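Local coordinates for protein aminoglycoside N(6')acetyltransferase (Legionella pneumophila subsp. pneumophila, PDB 3F5B) that probably transfers an acyl group as a GNAT-family acetyltransferase, possibly to the 6'-amino group of aminoglycosides, at residues F13-K18 and I74-L79; I50-E55 and A64-A69; E88-G93 and H165-L170. All blocks are in the same frame, centred on the assembly; numbering follows the deposited sequence.

Contact 1. Residues F13-K18 and I74-L79; sequences FRFCFK and IPFAYL. With PO4 (phosphate ion), chain B; ACT (acetate ion), chain C.
F15 and F76 bring their rings together across strand 65-71, which separates the two strands that carry them. The side chain of F15 starts with CB pointing at strand 74-84, and CG lies anti to the carbonyl carbon (chi1 -53°), which swings the ring over the end of F76. From there CG, CE1 and CZ of F15 all have F76 CZ as their nearest partner, with CE1 closer to it than the other two. CD1 instead comes closest to F76 CE2, at 3.5 Å, the shortest approach of the pair. F76 CZ thus sits over one face of the F15 ring, displaced toward its rim, while R14 CB lies over the centre of the opposite face. The ring planes are inclined at 49° with centroids 5.0 Å apart, an oblique aromatic pair. Two residues on, F17 CD1 reaches L79 CD1 at 4.4 Å, the methyl lying near the ring plane at its edge.

R14 runs out on the same side as F15, diverging from it, its chain stretched from CG to NE. NH1 gives a nearly straight bond to phosphate O3 (2.9 Å), and NH2 binds acetate O, both in the guanidinium plane; the two anions are probably from the crystallisation liquor. NE is paired with D71.

Strand 65-71 runs antiparallel to both strands and bonds to each through its backbone, so these side chains tie two non-adjacent strands at one edge of the GNAT sheet; on this face helix 109-123 lies against F17, while Y106 stacks on F76.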
loop_
_atom_site.group_PDB
_atom_site.type_symbol
_atom_site.label_atom_id
_atom_site.label_comp_id
_atom_site.label_asym_id
_atom_site.label_seq_id
_atom_site.Cartn_x
_atom_site.Cartn_y
_atom_site.Cartn_z
ATOM N N PHE A 13 -14.317 -11.903 2.271
ATOM C CA PHE A 13 -13.046 -11.319 2.685
ATOM C C PHE A 13 -12.655 -11.648 4.123
ATOM O O PHE A 13 -13.478 -11.588 5.017
ATOM C CB PHE A 13 -13.065 -9.799 2.518
ATOM C CG PHE A 13 -13.101 -9.327 1.084
ATOM C CD1 PHE A 13 -13.260 -10.223 0.020
ATOM C CD2 PHE A 13 -13.018 -7.977 0.808
ATOM C CE1 PHE A 13 -13.333 -9.762 -1.289
ATOM C CE2 PHE A 13 -13.080 -7.506 -0.488
ATOM C CZ PHE A 13 -13.244 -8.382 -1.540
ATOM N N ARG A 14 -11.378 -11.941 4.337
ATOM C CA ARG A 14 -10.845 -12.229 5.660
ATOM C C ARG A 14 -10.528 -10.949 6.470
ATOM O O ARG A 14 -10.717 -10.909 7.677
ATOM C CB ARG A 14 -9.562 -13.072 5.520
ATOM C CG ARG A 14 -8.975 -13.524 6.868
ATOM C CD ARG A 14 -7.541 -14.063 6.675
ATOM N NE ARG A 14 -6.881 -14.310 7.957
ATOM C CZ ARG A 14 -5.913 -15.215 8.129
ATOM N NH1 ARG A 14 -5.523 -15.970 7.099
ATOM N NH2 ARG A 14 -5.378 -15.395 9.337
ATOM N N PHE A 15 -10.015 -9.931 5.798
ATOM C CA PHE A 15 -9.480 -8.750 6.448
ATOM C C PHE A 15 -10.408 -7.531 6.425
ATOM O O PHE A 15 -11.303 -7.424 5.568
ATOM C CB PHE A 15 -8.154 -8.347 5.791
ATOM C CG PHE A 15 -7.150 -9.465 5.722
ATOM C CD1 PHE A 15 -6.734 -10.109 6.886
ATOM C CD2 PHE A 15 -6.611 -9.850 4.502
ATOM C CE1 PHE A 15 -5.774 -11.121 6.820
ATOM C CE2 PHE A 15 -5.675 -10.881 4.425
ATOM C CZ PHE A 15 -5.268 -11.514 5.580
ATOM N N CYS A 16 -10.152 -6.628 7.371
ATOM C CA CYS A 16 -10.916 -5.404 7.563
ATOM C C CYS A 16 -9.931 -4.253 7.457
ATOM O O CYS A 16 -8.790 -4.375 7.915
ATOM C CB CYS A 16 -11.529 -5.416 8.963
ATOM S SG CYS A 16 -12.516 -3.963 9.327
ATOM N N PHE A 17 -10.346 -3.150 6.850
ATOM C CA PHE A 17 -9.453 -1.991 6.670
ATOM C C PHE A 17 -10.169 -0.721 7.145
ATOM O O PHE A 17 -11.372 -0.535 6.879
ATOM C CB PHE A 17 -9.032 -1.840 5.184
ATOM C CG PHE A 17 -8.448 -3.099 4.590
ATOM C CD1 PHE A 17 -7.092 -3.352 4.681
ATOM C CD2 PHE A 17 -9.282 -4.038 3.937
ATOM C CE1 PHE A 17 -6.529 -4.558 4.110
ATOM C CE2 PHE A 17 -8.754 -5.247 3.392
ATOM C CZ PHE A 17 -7.381 -5.520 3.495
ATOM N N LYS A 18 -9.439 0.136 7.842
ATOM C CA LYS A 18 -9.993 1.414 8.288
ATOM C C LYS A 18 -8.954 2.492 8.241
ATOM O O LYS A 18 -7.782 2.229 8.400
ATOM C CB LYS A 18 -10.618 1.376 9.708
ATOM C CG LYS A 18 -10.396 0.152 10.584
ATOM C CD LYS A 18 -11.490 -0.931 10.350
ATOM C CE LYS A 18 -12.748 -0.883 11.330
ATOM N NZ LYS A 18 -14.053 -0.297 10.734
ATOM N N ILE A 74 -7.083 -8.385 15.299
ATOM C CA ILE A 74 -5.639 -8.225 15.253
ATOM C C ILE A 74 -5.173 -7.243 14.148
ATOM O O ILE A 74 -5.240 -7.568 12.976
ATOM C CB ILE A 74 -4.959 -9.635 15.089
ATOM C CG1 ILE A 74 -5.317 -10.565 16.274
ATOM C CG2 ILE A 74 -3.454 -9.553 14.837
ATOM C CD1 ILE A 74 -4.881 -10.064 17.646
ATOM N N PRO A 75 -4.678 -6.047 14.531
ATOM C CA PRO A 75 -4.069 -5.163 13.523
ATOM C C PRO A 75 -2.698 -5.701 13.095
ATOM O O PRO A 75 -1.959 -6.223 13.926
ATOM C CB PRO A 75 -3.950 -3.820 14.267
ATOM C CG PRO A 75 -3.694 -4.262 15.765
ATOM C CD PRO A 75 -4.528 -5.540 15.916
ATOM N N PHE A 76 -2.360 -5.614 11.814
ATOM C CA PHE A 76 -1.147 -6.285 11.340
ATOM C C PHE A 76 -0.430 -5.565 10.199
ATOM O O PHE A 76 0.704 -5.929 9.882
ATOM C CB PHE A 76 -1.431 -7.759 10.954
ATOM C CG PHE A 76 -2.197 -7.917 9.648
ATOM C CD1 PHE A 76 -1.527 -8.033 8.447
ATOM C CD2 PHE A 76 -3.589 -7.935 9.636
ATOM C CE1 PHE A 76 -2.219 -8.161 7.214
ATOM C CE2 PHE A 76 -4.307 -8.065 8.427
ATOM C CZ PHE A 76 -3.623 -8.159 7.213
ATOM N N ALA A 77 -1.083 -4.581 9.555
ATOM C CA ALA A 77 -0.437 -3.865 8.454
ATOM C C ALA A 77 -0.811 -2.401 8.443
ATOM O O ALA A 77 -1.853 -2.004 8.982
ATOM C CB ALA A 77 -0.814 -4.512 7.072
ATOM N N TYR A 78 0.020 -1.619 7.766
ATOM C CA TYR A 78 -0.153 -0.178 7.651
ATOM C C TYR A 78 -0.028 0.157 6.160
ATOM O O TYR A 78 0.903 -0.297 5.489
ATOM C CB TYR A 78 0.921 0.515 8.476
ATOM C CG TYR A 78 1.136 2.019 8.280
ATOM C CD1 TYR A 78 0.080 2.923 8.371
ATOM C CD2 TYR A 78 2.433 2.535 8.084
ATOM C CE1 TYR A 78 0.297 4.328 8.208
ATOM C CE2 TYR A 78 2.662 3.935 7.948
ATOM C CZ TYR A 78 1.589 4.810 8.006
ATOM O OH TYR A 78 1.798 6.167 7.860
ATOM N N LEU A 79 -1.008 0.907 5.657
ATOM C CA LEU A 79 -1.091 1.234 4.234
ATOM C C LEU A 79 -1.303 2.733 4.097
ATOM O O LEU A 79 -1.925 3.397 4.966
ATOM C CB LEU A 79 -2.198 0.439 3.508
ATOM C CG LEU A 79 -2.339 -1.076 3.777
ATOM C CD1 LEU A 79 -3.161 -1.345 5.073
ATOM C CD2 LEU A 79 -2.993 -1.816 2.603
HETATM P P PO4 B . -3.821 -19.070 8.605
HETATM O O1 PO4 B . -3.316 -19.021 10.053
HETATM O O2 PO4 B . -5.333 -19.104 8.664
HETATM O O3 PO4 B . -3.367 -17.795 7.914
HETATM O O4 PO4 B . -3.324 -20.252 7.813
HETATM C C ACT C . -1.989 -16.157 10.856
HETATM O O ACT C . -3.210 -16.427 11.052
HETATM O OXT ACT C . -1.276 -16.152 11.900
HETATM C CH3 ACT C . -1.404 -15.930 9.472
#

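Contact 2. Residues I50-E55 and A64-A69; sequences IKDLHE and ATHWIA
D52 OD2 accepts two hydrogen bonds from strand 65-71 and its approach. H66 NE2 donates at 2.8 Å with an almost straight N-H...O angle of 175°, and the backbone N of A64 donates at 3.1 Å along a more bent path. The two donors use different sides of the oxygen: A64 N comes from the syn side and H66 NE2 from the anti side, each somewhat out of the carboxylate plane. Seen from the imidazole, however, OD2 lies in the ring plane, and the carboxylate is turned 37° from it. The other oxygen, OD1, is taken by the backbone N of W63, so three N-H groups from the loop and strand hold the carboxylate.

The aspartate reaches this position because CG is anti to the backbone N (chi1 -155°), which carries the group off the helix toward the strand. L53 follows it on the helix and closes over the ring of H66. Its CA stands above one face, 3.9 Å from the centroid and close to the ring normal, a CH-pi contact, and its CD1 comes within 3.6 Å of H66 ND1. That nitrogen is hydrogen-bonded to Y78 OH, so both ring nitrogens are engaged and the imidazole is fixed against rotation about its CB-CG bond. An anionic carboxylate at NE2 would tend to raise the basicity of the ring. F56, from the same helix, also meets the imidazole.

Joining helix 43-57 to the strand that follows it in the chain, this buried His-carboxylate hydrogen bond, extended by Y78, forms a polar link between a helix and the central mixed sheet of a GNAT fold.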
loop_
_atom_site.group_PDB
_atom_site.type_symbol
_atom_site.label_atom_id
_atom_site.label_comp_id
_atom_site.label_asym_id
_atom_site.label_seq_id
_atom_site.Cartn_x
_atom_site.Cartn_y
_atom_site.Cartn_z
ATOM N N ILE A 50 6.403 9.702 9.053
ATOM C CA ILE A 50 6.063 10.123 10.395
ATOM C C ILE A 50 5.339 11.470 10.375
ATOM O O ILE A 50 4.313 11.604 11.016
ATOM C CB ILE A 50 7.335 10.173 11.296
ATOM C CG1 ILE A 50 7.853 8.752 11.572
ATOM C CG2 ILE A 50 7.100 10.966 12.589
ATOM C CD1 ILE A 50 9.159 8.717 12.386
ATOM N N LYS A 51 5.879 12.443 9.630
ATOM C CA LYS A 51 5.253 13.750 9.457
ATOM C C LYS A 51 3.834 13.630 8.919
ATOM O O LYS A 51 2.913 14.228 9.476
ATOM C CB LYS A 51 6.091 14.632 8.518
ATOM C CG LYS A 51 5.486 16.022 8.171
ATOM C CD LYS A 51 6.562 17.046 7.728
ATOM C CE LYS A 51 5.935 18.435 7.474
ATOM N NZ LYS A 51 6.930 19.554 7.562
ATOM N N ASP A 52 3.646 12.855 7.851
ATOM C CA ASP A 52 2.342 12.845 7.200
ATOM C C ASP A 52 1.315 12.156 8.079
ATOM O O ASP A 52 0.154 12.546 8.090
ATOM C CB ASP A 52 2.351 12.184 5.814
ATOM C CG ASP A 52 1.222 12.708 4.919
ATOM O OD1 ASP A 52 1.269 13.909 4.576
ATOM O OD2 ASP A 52 0.294 11.937 4.558
ATOM N N LEU A 53 1.747 11.132 8.815
ATOM C CA LEU A 53 0.836 10.397 9.679
ATOM C C LEU A 53 0.322 11.335 10.754
ATOM O O LEU A 53 -0.870 11.323 11.095
ATOM C CB LEU A 53 1.512 9.153 10.283
ATOM C CG LEU A 53 0.678 8.274 11.207
ATOM C CD1 LEU A 53 -0.496 7.629 10.468
ATOM C CD2 LEU A 53 1.546 7.190 11.837
ATOM N N HIS A 54 1.228 12.140 11.287
ATOM C CA HIS A 54 0.876 13.162 12.254
ATOM C C HIS A 54 -0.138 14.197 11.704
ATOM O O HIS A 54 -1.118 14.543 12.396
ATOM C CB HIS A 54 2.140 13.865 12.726
ATOM C CG HIS A 54 1.924 14.728 13.925
ATOM N ND1 HIS A 54 1.396 16.003 13.847
ATOM C CD2 HIS A 54 2.153 14.496 15.238
ATOM C CE1 HIS A 54 1.318 16.519 15.058
ATOM N NE2 HIS A 54 1.774 15.626 15.918
ATOM N N GLU A 55 0.092 14.683 10.478
ATOM C CA GLU A 55 -0.834 15.647 9.841
ATOM C C GLU A 55 -2.236 15.038 9.677
ATOM O O GLU A 55 -3.259 15.648 10.019
ATOM C CB GLU A 55 -0.313 16.099 8.478
ATOM C CG GLU A 55 0.951 16.957 8.520
ATOM C CD GLU A 55 0.716 18.297 9.202
ATOM O OE1 GLU A 55 -0.220 19.031 8.809
ATOM O OE2 GLU A 55 1.472 18.599 10.141
ATOM N N ALA A 64 -1.501 12.216 2.101
ATOM C CA ALA A 64 -2.018 10.870 1.809
ATOM C C ALA A 64 -3.070 10.436 2.835
ATOM O O ALA A 64 -3.279 11.125 3.821
ATOM C CB ALA A 64 -0.845 9.881 1.755
ATOM N N THR A 65 -3.762 9.333 2.561
ATOM C CA THR A 65 -4.671 8.680 3.521
ATOM C C THR A 65 -3.908 7.534 4.178
ATOM O O THR A 65 -3.086 6.861 3.527
ATOM C CB THR A 65 -5.919 8.125 2.806
ATOM O OG1 THR A 65 -6.572 9.203 2.140
ATOM C CG2 THR A 65 -6.902 7.545 3.764
ATOM N N HIS A 66 -4.108 7.379 5.476
ATOM C CA HIS A 66 -3.346 6.401 6.263
ATOM C C HIS A 66 -4.333 5.364 6.804
ATOM O O HIS A 66 -5.370 5.740 7.376
ATOM C CB HIS A 66 -2.594 7.111 7.381
ATOM C CG HIS A 66 -1.524 8.034 6.867
ATOM N ND1 HIS A 66 -0.185 7.708 6.900
ATOM C CD2 HIS A 66 -1.606 9.228 6.232
ATOM C CE1 HIS A 66 0.515 8.689 6.346
ATOM N NE2 HIS A 66 -0.325 9.620 5.931
ATOM N N TRP A 67 -4.009 4.094 6.584
ATOM C CA TRP A 67 -4.897 2.974 6.859
ATOM C C TRP A 67 -4.220 1.926 7.733
ATOM O O TRP A 67 -2.967 1.828 7.802
ATOM C CB TRP A 67 -5.306 2.240 5.559
ATOM C CG TRP A 67 -5.887 3.069 4.478
ATOM C CD1 TRP A 67 -5.205 3.804 3.540
ATOM C CD2 TRP A 67 -7.269 3.226 4.187
ATOM N NE1 TRP A 67 -6.101 4.399 2.653
ATOM C CE2 TRP A 67 -7.371 4.061 3.040
ATOM C CE3 TRP A 67 -8.450 2.732 4.777
ATOM C CZ2 TRP A 67 -8.606 4.431 2.487
ATOM C CZ3 TRP A 67 -9.673 3.080 4.203
ATOM C CH2 TRP A 67 -9.743 3.917 3.070
ATOM N N ILE A 68 -5.073 1.114 8.366
ATOM C CA ILE A 68 -4.637 -0.037 9.163
ATOM C C ILE A 68 -5.477 -1.251 8.711
ATOM O O ILE A 68 -6.685 -1.122 8.480
ATOM C CB ILE A 68 -4.704 0.272 10.712
ATOM C CG1 ILE A 68 -4.170 -0.889 11.587
ATOM C CG2 ILE A 68 -6.106 0.703 11.188
ATOM C CD1 ILE A 68 -3.782 -0.372 13.014
ATOM N N ALA A 69 -4.832 -2.407 8.573
ATOM C CA ALA A 69 -5.517 -3.666 8.201
ATOM C C ALA A 69 -5.654 -4.522 9.435
ATOM O O ALA A 69 -4.686 -4.638 10.214
ATOM C CB ALA A 69 -4.697 -4.413 7.158
#

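Contact 3. Residues E88-G93 and H165-L170; sequences EEYPDG and HYKMKL
The ammonium of K167 meets the hydroxyl end of Y90 at the edge of its ring, where the loop between strands 74-84 and 94-101 of the GNAT fold approaches strand 164-171. K167 has CG well away from the staggered positions (chi1 -140°); from there the chain runs nearly straight to CE before bending at chi4 (-139°), which sets NZ beside the phenol. Y90 comes from the opposite direction: with CG anti to the carbonyl carbon (chi1 -56°), its ring points at the strand, and the side chain also packs on L131 and I153. NZ donates to Y90 OH and lies in the plane of the ring, 3.6 Å from CE2, so the ammonium meets the rim of the phenol and does not stand over its pi face.

E89 adds a second layer. Its chain is extended beyond CG, and CG lies 3.5 Å above one face of the Y90 ring, toward the rim. The carboxylate is directed at the lysine, yet E89 OE2 remains 4.1 Å from K167 NZ, too far for a salt bridge, although the opposite charges probably attract. The shortest contact of the group is the hydrogen bond itself, 2.7 Å from K167 NZ to Y90 OH.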
loop_
_atom_site.group_PDB
_atom_site.type_symbol
_atom_site.label_atom_id
_atom_site.label_comp_id
_atom_site.label_asym_id
_atom_site.label_seq_id
_atom_site.Cartn_x
_atom_site.Cartn_y
_atom_site.Cartn_z
ATOM N N GLU A 88 -2.783 13.144 -18.082
ATOM C CA GLU A 88 -1.639 12.384 -18.614
ATOM C C GLU A 88 -1.945 10.993 -19.159
ATOM O O GLU A 88 -2.815 10.826 -20.023
ATOM C CB GLU A 88 -0.524 12.290 -17.554
ATOM C CG GLU A 88 0.634 13.296 -17.720
ATOM C CD GLU A 88 0.379 14.658 -17.061
ATOM O OE1 GLU A 88 -0.448 15.443 -17.587
ATOM O OE2 GLU A 88 1.023 14.949 -16.023
ATOM N N GLU A 89 -1.207 10.004 -18.656
ATOM C CA GLU A 89 -1.402 8.601 -19.019
ATOM C C GLU A 89 -2.519 7.998 -18.187
ATOM O O GLU A 89 -2.924 6.852 -18.409
ATOM C CB GLU A 89 -0.110 7.811 -18.808
ATOM C CG GLU A 89 0.603 8.188 -17.526
ATOM C CD GLU A 89 1.983 7.573 -17.386
ATOM O OE1 GLU A 89 2.157 6.376 -17.720
ATOM O OE2 GLU A 89 2.895 8.295 -16.914
ATOM N N TYR A 90 -3.009 8.783 -17.227
ATOM C CA TYR A 90 -4.065 8.335 -16.342
ATOM C C TYR A 90 -5.276 9.215 -16.509
ATOM O O TYR A 90 -5.473 10.151 -15.740
ATOM C CB TYR A 90 -3.578 8.302 -14.893
ATOM C CG TYR A 90 -2.354 7.448 -14.743
ATOM C CD1 TYR A 90 -2.392 6.092 -15.065
ATOM C CD2 TYR A 90 -1.150 7.994 -14.307
ATOM C CE1 TYR A 90 -1.274 5.303 -14.951
ATOM C CE2 TYR A 90 -0.017 7.212 -14.185
ATOM C CZ TYR A 90 -0.086 5.870 -14.517
ATOM O OH TYR A 90 1.031 5.082 -14.400
ATOM N N PRO A 91 -6.095 8.917 -17.533
ATOM C CA PRO A 91 -7.233 9.764 -17.866
ATOM C C PRO A 91 -8.391 9.550 -16.901
ATOM O O PRO A 91 -9.262 10.402 -16.772
ATOM C CB PRO A 91 -7.607 9.313 -19.279
ATOM C CG PRO A 91 -7.073 7.927 -19.413
ATOM C CD PRO A 91 -6.074 7.676 -18.327
ATOM N N ASP A 92 -8.389 8.409 -16.228
ATOM C CA ASP A 92 -9.378 8.123 -15.210
ATOM C C ASP A 92 -8.720 8.296 -13.844
ATOM O O ASP A 92 -9.336 8.046 -12.805
ATOM C CB ASP A 92 -9.928 6.708 -15.398
ATOM C CG ASP A 92 -10.342 6.434 -16.836
ATOM O OD1 ASP A 92 -11.559 6.382 -17.093
ATOM O OD2 ASP A 92 -9.453 6.297 -17.709
ATOM N N GLY A 93 -7.471 8.756 -13.863
ATOM C CA GLY A 93 -6.698 8.950 -12.646
ATOM C C GLY A 93 -6.031 7.662 -12.176
ATOM O O GLY A 93 -5.884 6.691 -12.939
ATOM N N HIS A 165 14.116 2.152 -8.607
ATOM C CA HIS A 165 12.808 1.665 -8.178
ATOM C C HIS A 165 12.013 1.295 -9.435
ATOM O O HIS A 165 12.290 1.804 -10.524
ATOM C CB HIS A 165 12.007 2.749 -7.418
ATOM C CG HIS A 165 12.591 3.143 -6.104
ATOM N ND1 HIS A 165 11.922 2.975 -4.904
ATOM C CD2 HIS A 165 13.772 3.724 -5.797
ATOM C CE1 HIS A 165 12.675 3.430 -3.916
ATOM N NE2 HIS A 165 13.796 3.897 -4.436
ATOM N N TYR A 166 11.031 0.420 -9.288
ATOM C CA TYR A 166 10.111 0.113 -10.373
ATOM C C TYR A 166 8.844 0.947 -10.189
ATOM O O TYR A 166 8.444 1.205 -9.075
ATOM C CB TYR A 166 9.680 -1.351 -10.311
ATOM C CG TYR A 166 10.708 -2.359 -10.811
ATOM C CD1 TYR A 166 11.336 -2.187 -12.042
ATOM C CD2 TYR A 166 11.008 -3.503 -10.061
ATOM C CE1 TYR A 166 12.271 -3.131 -12.530
ATOM C CE2 TYR A 166 11.946 -4.477 -10.525
ATOM C CZ TYR A 166 12.558 -4.271 -11.755
ATOM O OH TYR A 166 13.455 -5.175 -12.214
ATOM N N LYS A 167 8.216 1.329 -11.291
ATOM C CA LYS A 167 6.854 1.797 -11.263
ATOM C C LYS A 167 6.032 0.590 -11.705
ATOM O O LYS A 167 6.323 -0.003 -12.754
ATOM C CB LYS A 167 6.694 2.953 -12.242
ATOM C CG LYS A 167 5.815 4.069 -11.717
ATOM C CD LYS A 167 5.463 5.100 -12.789
ATOM C CE LYS A 167 4.293 5.951 -12.325
ATOM N NZ LYS A 167 3.341 6.187 -13.473
HETATM N N MSE A 168 5.039 0.197 -10.899
HETATM C CA MSE A 168 4.240 -1.002 -11.194
HETATM C C MSE A 168 2.774 -0.625 -11.189
HETATM O O MSE A 168 2.375 0.254 -10.436
HETATM C CB MSE A 168 4.510 -2.104 -10.166
HETATM C CG MSE A 168 5.994 -2.473 -10.073
HETATM SE SE MSE A 168 6.437 -3.901 -8.859
HETATM C CE MSE A 168 5.649 -5.339 -9.836
ATOM N N LYS A 169 1.980 -1.293 -12.019
ATOM C CA LYS A 169 0.606 -0.884 -12.246
ATOM C C LYS A 169 -0.311 -2.107 -12.218
ATOM O O LYS A 169 0.060 -3.194 -12.728
ATOM C CB LYS A 169 0.510 -0.140 -13.593
ATOM C CG LYS A 169 -0.901 0.200 -14.068
ATOM C CD LYS A 169 -0.928 0.710 -15.528
ATOM C CE LYS A 169 -0.987 -0.437 -16.524
ATOM N NZ LYS A 169 -0.857 -0.053 -18.004
ATOM N N LEU A 170 -1.481 -1.932 -11.599
ATOM C CA LEU A 170 -2.515 -2.971 -11.565
ATOM C C LEU A 170 -3.839 -2.433 -12.093
ATOM O O LEU A 170 -4.266 -1.353 -11.695
ATOM C CB LEU A 170 -2.688 -3.510 -10.140
ATOM C CG LEU A 170 -3.790 -4.540 -9.860
ATOM C CD1 LEU A 170 -3.624 -5.771 -10.724
ATOM C CD2 LEU A 170 -3.760 -4.918 -8.395
#

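From the N terminus, strand 15-19 forms one edge of the sheet, and contact 1 opens there. The chain then passes through helices 25-31, 35-38 and 43-57, and contact 2 closes a short loop between the last of these and strand 65-71 before strand 74-84 completes contact 1; contact 2 is therefore nested within contact 1. The two touch directly, among other places through the backbones of L79 and W67. Contact 3 opens only afterwards, in the loop before strand 94-101, and closes on strand 164-171. It touches neither of the others, its centre about 25 Å from that of contact 1, but all three reach the same sheet.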